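Local coordinates for ABC transporter (Caldanaerobius, PDB 4G68), which probably serves as the extracellular solute-binding component of an ABC transporter, capturing sugars released from xylan for uptake by this thermophilic bacterium, at residues 311-317 and 385-391; 205-209 and 275-280. All blocks are in the same frame, centred on the assembly; numbering follows the deposited sequence.

Contact 1 of 2, residues 311-317 and 385-391; sequences DPTEYIG and AKGSVPA
Ser388 lays its CB over the ring of Tyr315, 3.6 Å from the centroid and only 8° off the ring normal, so this CH-pi contact is centred on the face. With CG between the backbone N and the carbonyl carbon (chi1 67°), the tyrosine ring is folded back over the partner strand, and its edge meets Ala385, whose CB lies 3.4 Å from Tyr315 CE1 and near the ring plane. On the other face of the pairing, Ile316 and Val389 run side by side in the same direction, Ile316 CD1 3.9 Å from Val389 CG1, Ile316 against helix 201-215 and Val389 against helix 217-224. Between these two layers the backbones form a short parallel ladder beside the mixed sheet; the chain turns at Ile316, and strand 317-325 then enters that sheet of the solute-binding-protein fold. Gly387 O accepts from Tyr315 N, Tyr315 O from Val389 N, and Val389 O from Gly317 N at 2.9 Å. Towards residue 311 the contact becomes polar: Lys386 N donates to Thr313 OG1 (2.8 Å, 143° at the hydrogen). That hydroxyl in turn donates to Asp311 OD1 at 2.6 Å, meeting it from above the carboxylate plane, while Thr313 N reaches the anti lone pair of the same oxygen and closes an Asx turn. Asp311 OD2 forms a long salt bridge with Lys386 NZ (3.6 Å). With an alanine at Asp311, Thr313 N and the Thr313 hydroxyl would probably lose their shared acceptor, leaving that hydroxyl less firmly oriented and the Lys386 ammonium without this mate.

Contact 2 of 2, residues 205-209 and 275-280; sequences WYYDM and YFGGNF
Phe276 drives its ring edge at the face of Tyr206, with centroids 5.3 Å apart and planes at 82°, a T-shaped pair in which Phe276 CD2 lies over the rim of the tyrosine ring. CG of Phe276 stands anti to its own N (chi1 175°), which carries the ring out to the helix. There its edge also meets the backbone, Phe276 CE2 lying 3.6 Å from Trp205 O, and Phe276 CZ ends 3.8 Å from Met209 CB. This is the dense part: Phe276 gives up more surface to the contact than any other residue, and Phe302 adds an edge-to-face ring from outside the two segments. Helix 201-215 here packs across strand 274-278, which pairs antiparallel with strand 144-160 in the mixed sheet of the solute-binding-protein fold; the local axes cross at 83° with a closest approach of 8.7 Å. Trp205 lies against the glycine backbone: its CZ3 touches Gly278 CA at 3.6 Å, and Gly278 N lies over the rim of the indole face. A side chain at Gly278 would run into the Phe280 ring, and at Gly277 the backbone is bent so that any CB would press on the carbonyl O of Phe276. Beyond the glycines the contact slackens toward the partly exposed Phe280. Its edge is turned to the indole face in an offset edge-to-face pair, but the centroids are 5.8 Å apart and the nearest atoms, Trp205 CZ2 and Phe280 CE2, are 4.1 Å apart.

Helix 201-215 is common ground for the two contacts, whose centres are about 12 Å apart. Contact 2 packs it against strand 274-278, about 8 Å from the chain centre, and is almost wholly buried; contact 1 is centred about 13 Å out and only partly buried. Chemistry follows place: contact 2 joins its segments through aromatic rings and glycine backbone, with no hydrogen bond between them, whereas contact 1 combines parallel strand pairing with charged groups at its outer end. The two also touch directly, Ala391 CB lying 3.5 Å from Trp205 NE1 and Ile316 CD1 3.8 Å from Asp208 CB. In the chain, contact 2 closes before contact 1 opens.

Contact 1 of 2, residues 311-317 and 385-391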
ATOM      1  N   ASP C 311      11.324  16.946   1.683  1.00 39.35           N
ATOM      2  CA  ASP C 311      10.457  17.841   0.933  1.00 36.27           C
ATOM      3  C   ASP C 311       8.998  17.478   1.303  1.00 34.56           C
ATOM      4  O   ASP C 311       8.706  16.306   1.376  1.00 26.03           O
ATOM      5  CB  ASP C 311      10.662  17.607  -0.555  1.00 39.03           C
ATOM      6  CG  ASP C 311       9.732  18.457  -1.422  1.00 41.43           C
ATOM      7  OD1 ASP C 311       8.491  18.307  -1.360  1.00 40.77           O
ATOM      8  OD2 ASP C 311      10.248  19.275  -2.215  1.00 45.98           O
ATOM      9  N   PRO C 312       8.088  18.482   1.506  1.00 30.28           N
ATOM     10  CA  PRO C 312       6.725  18.172   1.984  1.00 30.39           C
ATOM     11  C   PRO C 312       5.836  17.379   1.022  1.00 32.34           C
ATOM     12  O   PRO C 312       4.696  17.000   1.393  1.00 28.76           O
ATOM     13  CB  PRO C 312       6.102  19.569   2.206  1.00 31.53           C
ATOM     14  CG  PRO C 312       7.280  20.391   2.566  1.00 31.30           C
ATOM     15  CD  PRO C 312       8.366  19.928   1.605  1.00 31.99           C
ATOM     16  N   THR C 313       6.326  17.171  -0.205  1.00 29.84           N
ATOM     17  CA  THR C 313       5.537  16.480  -1.249  1.00 27.65           C
ATOM     18  C   THR C 313       5.949  14.992  -1.448  1.00 27.99           C
ATOM     19  O   THR C 313       5.308  14.252  -2.210  1.00 25.33           O
ATOM     20  CB  THR C 313       5.695  17.147  -2.620  1.00 27.69           C
ATOM     21  OG1 THR C 313       7.033  16.908  -3.067  1.00 31.76           O
ATOM     22  CG2 THR C 313       5.404  18.703  -2.575  1.00 30.76           C
ATOM     23  N   GLU C 314       7.035  14.575  -0.813  1.00 25.16           N
ATOM     24  CA  GLU C 314       7.452  13.165  -0.892  1.00 25.62           C
ATOM     25  C   GLU C 314       6.386  12.293  -0.255  1.00 25.49           C
ATOM     26  O   GLU C 314       5.790  12.655   0.766  1.00 24.07           O
ATOM     27  CB  GLU C 314       8.809  12.914  -0.195  1.00 25.33           C
ATOM     28  CG  GLU C 314       9.954  13.883  -0.532  1.00 25.38           C
ATOM     29  CD  GLU C 314      11.225  13.644   0.288  1.00 25.10           C
ATOM     30  OE1 GLU C 314      11.148  13.049   1.367  1.00 20.84           O
ATOM     31  OE2 GLU C 314      12.350  14.000  -0.162  1.00 24.82           O
ATOM     32  N   TYR C 315       6.183  11.108  -0.835  1.00 26.58           N
ATOM     33  CA  TYR C 315       5.197  10.181  -0.309  1.00 23.78           C
ATOM     34  C   TYR C 315       5.706   8.756  -0.211  1.00 23.99           C
ATOM     35  O   TYR C 315       6.677   8.389  -0.889  1.00 22.42           O
ATOM     36  CB  TYR C 315       3.895  10.290  -1.099  1.00 21.58           C
ATOM     37  CG  TYR C 315       3.942   9.839  -2.531  1.00 24.09           C
ATOM     38  CD1 TYR C 315       4.277  10.720  -3.568  1.00 20.19           C
ATOM     39  CD2 TYR C 315       3.574   8.527  -2.858  1.00 20.14           C
ATOM     40  CE1 TYR C 315       4.282  10.306  -4.909  1.00 22.67           C
ATOM     41  CE2 TYR C 315       3.605   8.076  -4.184  1.00 22.44           C
ATOM     42  CZ  TYR C 315       3.956   8.955  -5.209  1.00 24.25           C
ATOM     43  OH  TYR C 315       3.923   8.499  -6.503  1.00 20.95           O
ATOM     44  N   ILE C 316       5.123   8.001   0.718  1.00 22.74           N
ATOM     45  CA  ILE C 316       5.354   6.572   0.772  1.00 23.89           C
ATOM     46  C   ILE C 316       4.397   5.964  -0.262  1.00 22.84           C
ATOM     47  O   ILE C 316       3.176   6.216  -0.250  1.00 23.62           O
ATOM     48  CB  ILE C 316       5.071   6.021   2.200  1.00 25.07           C
ATOM     49  CG1 ILE C 316       6.028   6.644   3.233  1.00 22.91           C
ATOM     50  CG2 ILE C 316       5.026   4.475   2.236  1.00 27.46           C
ATOM     51  CD1 ILE C 316       7.421   6.036   3.226  1.00 28.28           C
ATOM     52  N   GLY C 317       4.929   5.155  -1.164  1.00 24.22           N
ATOM     53  CA  GLY C 317       4.081   4.409  -2.116  1.00 21.35           C
ATOM     54  C   GLY C 317       4.953   4.190  -3.401  1.00 24.45           C
ATOM     55  O   GLY C 317       6.184   4.019  -3.322  1.00 22.12           O
ATOM     56  N   ALA C 385       4.543  15.529  -7.058  1.00 35.12           N
ATOM     57  CA  ALA C 385       5.309  15.026  -5.923  1.00 29.99           C
ATOM     58  C   ALA C 385       6.797  15.010  -6.257  1.00 27.95           C
ATOM     59  O   ALA C 385       7.192  14.691  -7.383  1.00 25.79           O
ATOM     60  CB  ALA C 385       4.836  13.618  -5.524  1.00 29.22           C
ATOM     61  N   LYS C 386       7.617  15.339  -5.269  1.00 29.56           N
ATOM     62  CA  LYS C 386       9.081  15.430  -5.483  1.00 32.72           C
ATOM     63  C   LYS C 386       9.793  14.060  -5.678  1.00 34.12           C
ATOM     64  O   LYS C 386      10.368  13.813  -6.758  1.00 33.66           O
ATOM     65  CB  LYS C 386       9.717  16.290  -4.407  1.00 32.78           C
ATOM     66  CG  LYS C 386      11.050  16.847  -4.862  1.00 40.68           C
ATOM     67  CD  LYS C 386      12.063  16.717  -3.735  1.00 43.57           C
ATOM     68  CE  LYS C 386      13.295  17.558  -4.035  1.00 44.90           C
ATOM     69  NZ  LYS C 386      13.625  18.231  -2.768  1.00 42.51           N
ATOM     70  N   GLY C 387       9.764  13.193  -4.663  1.00 27.67           N
ATOM     71  CA  GLY C 387      10.043  11.775  -4.821  1.00 27.20           C
ATOM     72  C   GLY C 387       9.149  10.854  -3.977  1.00 29.83           C
ATOM     73  O   GLY C 387       8.168  11.279  -3.368  1.00 30.74           O
ATOM     74  N   SER C 388       9.492   9.565  -3.931  1.00 28.69           N
ATOM     75  CA  SER C 388       8.653   8.638  -3.225  1.00 28.36           C
ATOM     76  C   SER C 388       9.463   7.384  -3.067  1.00 28.54           C
ATOM     77  O   SER C 388      10.439   7.197  -3.788  1.00 26.55           O
ATOM     78  CB  SER C 388       7.365   8.339  -4.018  1.00 29.55           C
ATOM     79  OG  SER C 388       7.644   7.484  -5.144  1.00 29.68           O
ATOM     80  N   VAL C 389       9.039   6.547  -2.128  1.00 25.39           N
ATOM     81  CA  VAL C 389       9.722   5.288  -1.807  1.00 22.79           C
ATOM     82  C   VAL C 389       8.679   4.316  -1.257  1.00 23.24           C
ATOM     83  O   VAL C 389       7.771   4.735  -0.532  1.00 19.89           O
ATOM     84  CB  VAL C 389      10.869   5.532  -0.788  1.00 22.92           C
ATOM     85  CG1 VAL C 389      10.325   5.866   0.614  1.00 21.98           C
ATOM     86  CG2 VAL C 389      11.861   4.357  -0.802  1.00 24.76           C
ATOM     87  N   PRO C 390       8.742   3.024  -1.647  1.00 25.20           N
ATOM     88  CA  PRO C 390       7.685   2.092  -1.137  1.00 22.05           C
ATOM     89  C   PRO C 390       7.749   1.872   0.368  1.00 22.14           C
ATOM     90  O   PRO C 390       8.787   2.137   1.000  1.00 25.09           O
ATOM     91  CB  PRO C 390       7.984   0.768  -1.882  1.00 25.10           C
ATOM     92  CG  PRO C 390       8.759   1.186  -3.129  1.00 22.33           C
ATOM     93  CD  PRO C 390       9.599   2.370  -2.669  1.00 23.69           C
ATOM     94  N   ALA C 391       6.670   1.376   0.934  1.00 19.89           N
ATOM     95  CA  ALA C 391       6.624   1.009   2.367  1.00 18.77           C
ATOM     96  C   ALA C 391       7.737   0.023   2.648  1.00 22.03           C
ATOM     97  O   ALA C 391       8.097  -0.832   1.776  1.00 22.04           O
ATOM     98  CB  ALA C 391       5.308   0.361   2.662  1.00 20.03           C
TER

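Contact 2 of 2, residues 205-209 and 275-280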
ATOM      1  N   TRP C 205       3.397   1.911   8.129  1.00 19.30           N
ATOM      2  CA  TRP C 205       3.074   3.188   7.357  1.00 21.81           C
ATOM      3  C   TRP C 205       3.268   4.558   8.063  1.00 22.78           C
ATOM      4  O   TRP C 205       3.859   5.538   7.479  1.00 26.32           O
ATOM      5  CB  TRP C 205       1.667   3.079   6.754  1.00 21.05           C
ATOM      6  CG  TRP C 205       1.711   2.248   5.512  1.00 21.95           C
ATOM      7  CD1 TRP C 205       2.087   0.901   5.404  1.00 22.47           C
ATOM      8  CD2 TRP C 205       1.466   2.688   4.135  1.00 20.43           C
ATOM      9  NE1 TRP C 205       2.137   0.517   4.077  1.00 21.17           N
ATOM     10  CE2 TRP C 205       1.778   1.536   3.272  1.00 22.35           C
ATOM     11  CE3 TRP C 205       1.106   3.887   3.546  1.00 19.62           C
ATOM     12  CZ2 TRP C 205       1.618   1.593   1.894  1.00 21.21           C
ATOM     13  CZ3 TRP C 205       0.956   3.951   2.183  1.00 21.13           C
ATOM     14  CH2 TRP C 205       1.224   2.838   1.359  1.00 21.84           C
ATOM     15  N   TYR C 206       2.741   4.658   9.291  1.00 23.75           N
ATOM     16  CA  TYR C 206       2.867   5.850  10.095  1.00 21.77           C
ATOM     17  C   TYR C 206       4.330   6.105  10.336  1.00 21.95           C
ATOM     18  O   TYR C 206       4.796   7.233  10.075  1.00 19.61           O
ATOM     19  CB  TYR C 206       2.123   5.677  11.450  1.00 23.40           C
ATOM     20  CG  TYR C 206       0.630   5.710  11.421  1.00 24.34           C
ATOM     21  CD1 TYR C 206      -0.049   6.608  12.247  1.00 28.60           C
ATOM     22  CD2 TYR C 206      -0.129   4.778  10.695  1.00 22.07           C
ATOM     23  CE1 TYR C 206      -1.419   6.648  12.270  1.00 24.86           C
ATOM     24  CE2 TYR C 206      -1.526   4.792  10.740  1.00 25.85           C
ATOM     25  CZ  TYR C 206      -2.152   5.729  11.549  1.00 22.76           C
ATOM     26  OH  TYR C 206      -3.540   5.835  11.611  1.00 26.35           O
ATOM     27  N   TYR C 207       5.065   5.075  10.799  1.00 22.99           N
ATOM     28  CA  TYR C 207       6.490   5.290  11.151  1.00 20.71           C
ATOM     29  C   TYR C 207       7.319   5.606   9.917  1.00 20.63           C
ATOM     30  O   TYR C 207       8.071   6.569   9.892  1.00 25.10           O
ATOM     31  CB  TYR C 207       7.134   4.033  11.856  1.00 22.15           C
ATOM     32  CG  TYR C 207       8.580   4.295  12.026  1.00 22.01           C
ATOM     33  CD1 TYR C 207       9.052   4.969  13.154  1.00 25.93           C
ATOM     34  CD2 TYR C 207       9.481   4.000  11.005  1.00 24.29           C
ATOM     35  CE1 TYR C 207      10.416   5.298  13.263  1.00 26.15           C
ATOM     36  CE2 TYR C 207      10.811   4.350  11.080  1.00 25.06           C
ATOM     37  CZ  TYR C 207      11.292   4.972  12.226  1.00 26.82           C
ATOM     38  OH  TYR C 207      12.643   5.258  12.287  1.00 30.57           O
ATOM     39  N   ASP C 208       7.213   4.758   8.885  1.00 21.09           N
ATOM     40  CA  ASP C 208       7.834   5.089   7.572  1.00 20.61           C
ATOM     41  C   ASP C 208       7.615   6.520   7.091  1.00 21.15           C
ATOM     42  O   ASP C 208       8.583   7.196   6.691  1.00 20.92           O
ATOM     43  CB  ASP C 208       7.368   4.133   6.480  1.00 20.38           C
ATOM     44  CG  ASP C 208       7.766   2.708   6.738  1.00 22.40           C
ATOM     45  OD1 ASP C 208       8.413   2.474   7.747  1.00 24.62           O
ATOM     46  OD2 ASP C 208       7.391   1.802   5.941  1.00 25.65           O
ATOM     47  N   MET C 209       6.346   6.959   7.119  1.00 20.69           N
ATOM     48  CA  MET C 209       6.025   8.314   6.636  1.00 21.56           C
ATOM     49  C   MET C 209       6.759   9.360   7.442  1.00 21.91           C
ATOM     50  O   MET C 209       7.288  10.320   6.873  1.00 26.02           O
ATOM     51  CB  MET C 209       4.529   8.670   6.696  1.00 21.26           C
ATOM     52  CG  MET C 209       4.372  10.211   6.905  1.00 17.47           C
ATOM     53  SD  MET C 209       4.788  11.077   5.353  1.00 25.40           S
ATOM     54  CE  MET C 209       3.837  10.014   4.248  1.00 13.50           C
ATOM     55  N   TYR C 275      -7.689   8.684   9.537  1.00 18.47           N
ATOM     56  CA  TYR C 275      -7.073   7.371   9.202  1.00 20.77           C
ATOM     57  C   TYR C 275      -5.916   7.707   8.348  1.00 23.23           C
ATOM     58  O   TYR C 275      -6.024   8.586   7.460  1.00 21.05           O
ATOM     59  CB  TYR C 275      -7.961   6.644   8.317  1.00 20.08           C
ATOM     60  CG  TYR C 275      -7.584   5.278   7.928  1.00 24.88           C
ATOM     61  CD1 TYR C 275      -8.109   4.174   8.615  1.00 24.95           C
ATOM     62  CD2 TYR C 275      -6.801   5.041   6.767  1.00 21.46           C
ATOM     63  CE1 TYR C 275      -7.791   2.882   8.229  1.00 24.81           C
ATOM     64  CE2 TYR C 275      -6.491   3.742   6.391  1.00 22.50           C
ATOM     65  CZ  TYR C 275      -6.979   2.665   7.108  1.00 23.24           C
ATOM     66  OH  TYR C 275      -6.629   1.363   6.723  1.00 19.12           O
ATOM     67  N   PHE C 276      -4.830   6.962   8.538  1.00 20.96           N
ATOM     68  CA  PHE C 276      -3.731   7.152   7.655  1.00 19.90           C
ATOM     69  C   PHE C 276      -3.250   5.852   7.017  1.00 20.93           C
ATOM     70  O   PHE C 276      -3.032   4.862   7.669  1.00 17.79           O
ATOM     71  CB  PHE C 276      -2.585   7.861   8.384  1.00 21.42           C
ATOM     72  CG  PHE C 276      -1.372   7.994   7.553  1.00 21.77           C
ATOM     73  CD1 PHE C 276      -1.281   9.004   6.611  1.00 21.93           C
ATOM     74  CD2 PHE C 276      -0.324   7.075   7.671  1.00 22.49           C
ATOM     75  CE1 PHE C 276      -0.188   9.115   5.779  1.00 18.49           C
ATOM     76  CE2 PHE C 276       0.766   7.170   6.820  1.00 19.55           C
ATOM     77  CZ  PHE C 276       0.839   8.183   5.907  1.00 21.35           C
ATOM     78  N   GLY C 277      -3.104   5.858   5.708  1.00 16.06           N
ATOM     79  CA  GLY C 277      -2.628   4.624   5.180  1.00 20.40           C
ATOM     80  C   GLY C 277      -2.467   4.715   3.717  1.00 17.21           C
ATOM     81  O   GLY C 277      -2.126   5.788   3.176  1.00 19.76           O
ATOM     82  N   GLY C 278      -2.656   3.569   3.097  1.00 19.22           N
ATOM     83  CA  GLY C 278      -2.578   3.479   1.653  1.00 16.92           C
ATOM     84  C   GLY C 278      -3.800   4.072   0.962  1.00 17.75           C
ATOM     85  O   GLY C 278      -4.947   4.066   1.491  1.00 19.78           O
ATOM     86  N   ASN C 279      -3.559   4.581  -0.244  1.00 15.96           N
ATOM     87  CA  ASN C 279      -4.656   5.011  -1.071  1.00 17.91           C
ATOM     88  C   ASN C 279      -5.703   3.861  -1.320  1.00 17.36           C
ATOM     89  O   ASN C 279      -6.862   4.141  -1.644  1.00 18.48           O
ATOM     90  CB  ASN C 279      -4.052   5.432  -2.409  1.00 18.37           C
ATOM     91  CG  ASN C 279      -3.307   4.287  -3.044  1.00 18.54           C
ATOM     92  OD1 ASN C 279      -2.262   3.832  -2.531  1.00 16.53           O
ATOM     93  ND2 ASN C 279      -3.907   3.717  -4.075  1.00 22.45           N
ATOM     94  N   PHE C 280      -5.266   2.578  -1.242  1.00 16.64           N
ATOM     95  CA  PHE C 280      -6.112   1.393  -1.620  1.00 17.34           C
ATOM     96  C   PHE C 280      -7.260   1.235  -0.637  1.00 16.40           C
ATOM     97  O   PHE C 280      -8.335   0.630  -0.967  1.00 17.19           O
ATOM     98  CB  PHE C 280      -5.295   0.081  -1.587  1.00 15.36           C
ATOM     99  CG  PHE C 280      -4.239   0.063  -0.478  1.00 14.23           C
ATOM    100  CD1 PHE C 280      -4.602  -0.302   0.848  1.00 15.40           C
ATOM    101  CD2 PHE C 280      -2.901   0.340  -0.782  1.00 12.76           C
ATOM    102  CE1 PHE C 280      -3.616  -0.343   1.838  1.00 14.82           C
ATOM    103  CE2 PHE C 280      -1.929   0.344   0.194  1.00 14.45           C
ATOM    104  CZ  PHE C 280      -2.289  -0.021   1.506  1.00 14.96           C
TER